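Local coordinates for YjbQ family protein (Aeropyrum pernix, PDB 2P6H) that is of unknown function and belongs to the UPF0047 (YjbQ) family, with three protein chains in its assembly, at residues I61-F64 against I65-T69. Numbering follows the deposited sequence.
Sequences IVEF and IRELT. With SO4 (sulfate ion), chain D.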
ATOM      1  N   ILE A  61       2.385  17.414   1.641  1.00 21.33           N
ATOM      2  CA  ILE A  61       1.725  16.233   1.126  1.00 22.10           C
ATOM      3  C   ILE A  61       0.545  16.595   0.232  1.00 21.94           C
ATOM      4  O   ILE A  61       0.320  16.019  -0.824  1.00 22.64           O
ATOM      5  CB  ILE A  61       1.277  15.433   2.331  1.00 22.39           C
ATOM      6  CG1 ILE A  61       2.530  14.813   2.983  1.00 21.16           C
ATOM      7  CG2 ILE A  61       0.321  14.315   1.847  1.00 20.40           C
ATOM      8  CD1 ILE A  61       2.311  13.908   4.200  1.00 22.36           C
ATOM      9  N   VAL A  62      -0.231  17.597   0.672  1.00 22.11           N
ATOM     10  CA  VAL A  62      -1.326  18.017  -0.169  1.00 23.33           C
ATOM     11  C   VAL A  62      -0.843  18.587  -1.493  1.00 24.28           C
ATOM     12  O   VAL A  62      -1.380  18.299  -2.556  1.00 25.19           O
ATOM     13  CB  VAL A  62      -2.013  19.112   0.585  1.00 24.13           C
ATOM     14  CG1 VAL A  62      -2.858  19.951  -0.371  1.00 25.29           C
ATOM     15  CG2 VAL A  62      -2.911  18.521   1.655  1.00 23.22           C
ATOM     16  N   GLU A  63       0.200  19.427  -1.446  1.00 24.47           N
ATOM     17  CA  GLU A  63       0.718  19.982  -2.687  1.00 25.67           C
ATOM     18  C   GLU A  63       1.298  18.897  -3.603  1.00 25.76           C
ATOM     19  O   GLU A  63       1.162  18.953  -4.820  1.00 24.98           O
ATOM     20  CB  GLU A  63       1.781  21.029  -2.364  1.00 28.68           C
ATOM     21  CG  GLU A  63       2.435  21.614  -3.621  1.00 34.05           C
ATOM     22  CD  GLU A  63       1.435  22.397  -4.459  1.00 37.15           C
ATOM     23  OE1 GLU A  63       0.379  22.789  -3.933  1.00 35.18           O
ATOM     24  OE2 GLU A  63       1.728  22.631  -5.628  1.00 40.94           O
ATOM     25  N   PHE A  64       1.951  17.907  -3.005  1.00 24.01           N
ATOM     26  CA  PHE A  64       2.530  16.794  -3.758  1.00 23.77           C
ATOM     27  C   PHE A  64       1.417  16.069  -4.508  1.00 24.48           C
ATOM     28  O   PHE A  64       1.509  15.759  -5.680  1.00 23.89           O
ATOM     29  CB  PHE A  64       3.235  15.856  -2.758  1.00 22.61           C
ATOM     30  CG  PHE A  64       3.750  14.567  -3.383  1.00 25.52           C
ATOM     31  CD1 PHE A  64       4.724  14.603  -4.373  1.00 24.86           C
ATOM     32  CD2 PHE A  64       3.300  13.349  -2.894  1.00 25.78           C
ATOM     33  CE1 PHE A  64       5.242  13.408  -4.876  1.00 26.20           C
ATOM     34  CE2 PHE A  64       3.822  12.157  -3.401  1.00 26.41           C
ATOM     35  CZ  PHE A  64       4.795  12.184  -4.391  1.00 26.65           C
ATOM     36  N   ILE A  65       0.328  15.806  -3.753  1.00 24.61           N
ATOM     37  CA  ILE A  65      -0.831  15.134  -4.322  1.00 24.93           C
ATOM     38  C   ILE A  65      -1.469  15.985  -5.437  1.00 26.64           C
ATOM     39  O   ILE A  65      -1.819  15.510  -6.499  1.00 26.13           O
ATOM     40  CB  ILE A  65      -1.825  14.827  -3.174  1.00 23.99           C
ATOM     41  CG1 ILE A  65      -1.327  13.641  -2.334  1.00 24.84           C
ATOM     42  CG2 ILE A  65      -3.199  14.441  -3.751  1.00 25.82           C
ATOM     43  CD1 ILE A  65      -1.997  13.580  -0.962  1.00 25.86           C
ATOM     44  N   ARG A  66      -1.610  17.299  -5.157  1.00 27.06           N
ATOM     45  CA  ARG A  66      -2.198  18.189  -6.148  1.00 29.41           C
ATOM     46  C   ARG A  66      -1.427  18.135  -7.465  1.00 29.91           C
ATOM     47  O   ARG A  66      -1.997  18.045  -8.545  1.00 29.60           O
ATOM     48  CB  ARG A  66      -2.173  19.610  -5.586  1.00 30.53           C
ATOM     49  CG  ARG A  66      -3.099  20.554  -6.351  1.00 33.36           C
ATOM     50  CD  ARG A  66      -2.781  22.025  -6.065  1.00 34.79           C
ATOM     51  NE  ARG A  66      -2.819  22.285  -4.624  1.00 37.13           N
ATOM     52  CZ  ARG A  66      -4.031  22.376  -4.048  1.00 38.11           C
ATOM     53  NH1 ARG A  66      -5.125  22.235  -4.776  1.00 38.65           N
ATOM     54  NH2 ARG A  66      -4.123  22.605  -2.735  1.00 39.09           N
ATOM     55  N   GLU A  67      -0.101  18.164  -7.364  1.00 30.37           N
ATOM     56  CA  GLU A  67       0.803  18.113  -8.520  1.00 32.33           C
ATOM     57  C   GLU A  67       0.624  16.832  -9.360  1.00 31.19           C
ATOM     58  O   GLU A  67       0.594  16.859 -10.583  1.00 30.57           O
ATOM     59  CB  GLU A  67       2.245  18.219  -8.006  1.00 35.20           C
ATOM     60  CG  GLU A  67       2.739  19.669  -7.936  1.00 40.63           C
ATOM     61  CD  GLU A  67       3.998  19.746  -7.093  1.00 45.58           C
ATOM     62  OE1 GLU A  67       4.791  18.806  -7.141  1.00 45.99           O
ATOM     63  OE2 GLU A  67       4.177  20.735  -6.397  1.00 47.65           O
ATOM     64  N   LEU A  68       0.566  15.662  -8.657  1.00 29.13           N
ATOM     65  CA  LEU A  68       0.467  14.402  -9.394  1.00 29.97           C
ATOM     66  C   LEU A  68      -0.902  14.126  -9.915  1.00 27.88           C
ATOM     67  O   LEU A  68      -1.088  13.689 -11.043  1.00 27.89           O
ATOM     68  CB  LEU A  68       0.635  13.312  -8.423  1.00 29.38           C
ATOM     69  CG  LEU A  68       2.022  13.320  -7.774  1.00 31.31           C
ATOM     70  CD1 LEU A  68       2.251  12.115  -6.859  1.00 30.61           C
ATOM     71  CD2 LEU A  68       3.159  13.303  -8.796  1.00 31.42           C
ATOM     72  N   THR A  69      -1.955  14.387  -9.144  1.00 25.65           N
ATOM     73  CA  THR A  69      -3.322  14.067  -9.559  1.00 24.01           C
ATOM     74  C   THR A  69      -4.129  15.106 -10.346  1.00 26.06           C
ATOM     75  O   THR A  69      -5.162  14.777 -10.929  1.00 23.07           O
ATOM     76  CB  THR A  69      -4.136  13.623  -8.339  1.00 23.53           C
ATOM     77  OG1 THR A  69      -4.354  14.737  -7.472  1.00 21.97           O
ATOM     78  CG2 THR A  69      -3.374  12.530  -7.571  1.00 21.85           C
TER
HETATM   79  S   SO4 D 502      -7.790  22.984  -2.163  1.00 68.24           S
HETATM   80  O1  SO4 D 502      -6.603  23.769  -1.723  1.00 67.17           O
HETATM   81  O2  SO4 D 502      -8.223  22.089  -1.028  1.00 66.34           O
HETATM   82  O3  SO4 D 502      -8.910  23.930  -2.521  1.00 67.27           O
HETATM   83  O4  SO4 D 502      -7.448  22.178  -3.360  1.00 66.33           O
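Glu63 and Arg66 meet on the outer side of helix 55-69, where OE1 of Glu63 lies 3.3 Å from NE of Arg66 in a salt bridge whose hydrogen bond is weak. The carboxylate oxygen comes to the guanidinium edge near its plane, but the two flat groups are turned 38° apart. Beyond this bridge the arginine chain bends at chi3 and presents its other nitrogens to a sulfate ion, probably taken from the crystallisation liquor: NH1 reaches sulfate O4 at 2.7 Å in a nearly straight bond (168°), and NH2 reaches sulfate O1 at 2.9 Å. The anion is also bound by the backbone N of Leu14, while CG1 of Val62 lies obliquely beside the guanidinium. The second carboxylate oxygen of Glu63, OE2, stands 3.2 Å from OE2 of Glu67, a proximity of like charges that is probably eased by Lys70 of the second subunit, which forms a salt bridge with Glu67 OE1.

Apolar contacts occupy the other sides of the helix. Leu68 CD1 sits over one face of the Phe64 ring, 3.8 Å from its centroid, in a CH-pi contact displaced toward CZ. CG of Phe64 is anti to the backbone N (chi1 173°), which carries the ring along the helix to meet that methyl. Ile61 CG2 touches Ile65 CD1, and these isoleucines pack on Val16 and Ile93 respectively.

Backbone bonds from Ile65, Arg66, Glu67 and Leu68 to the carbonyls four residues earlier hold this spacing. At the end of the helix Ile65 O accepts both Thr69 N and Thr69 OG1, the hydroxyl at 2.8 Å from above the carbonyl plane. Together these i to i+3 and i to i+4 pairings are those of an amphipathic alpha-helix, packed here between strand 15-18, helix 84-93 and the second subunit.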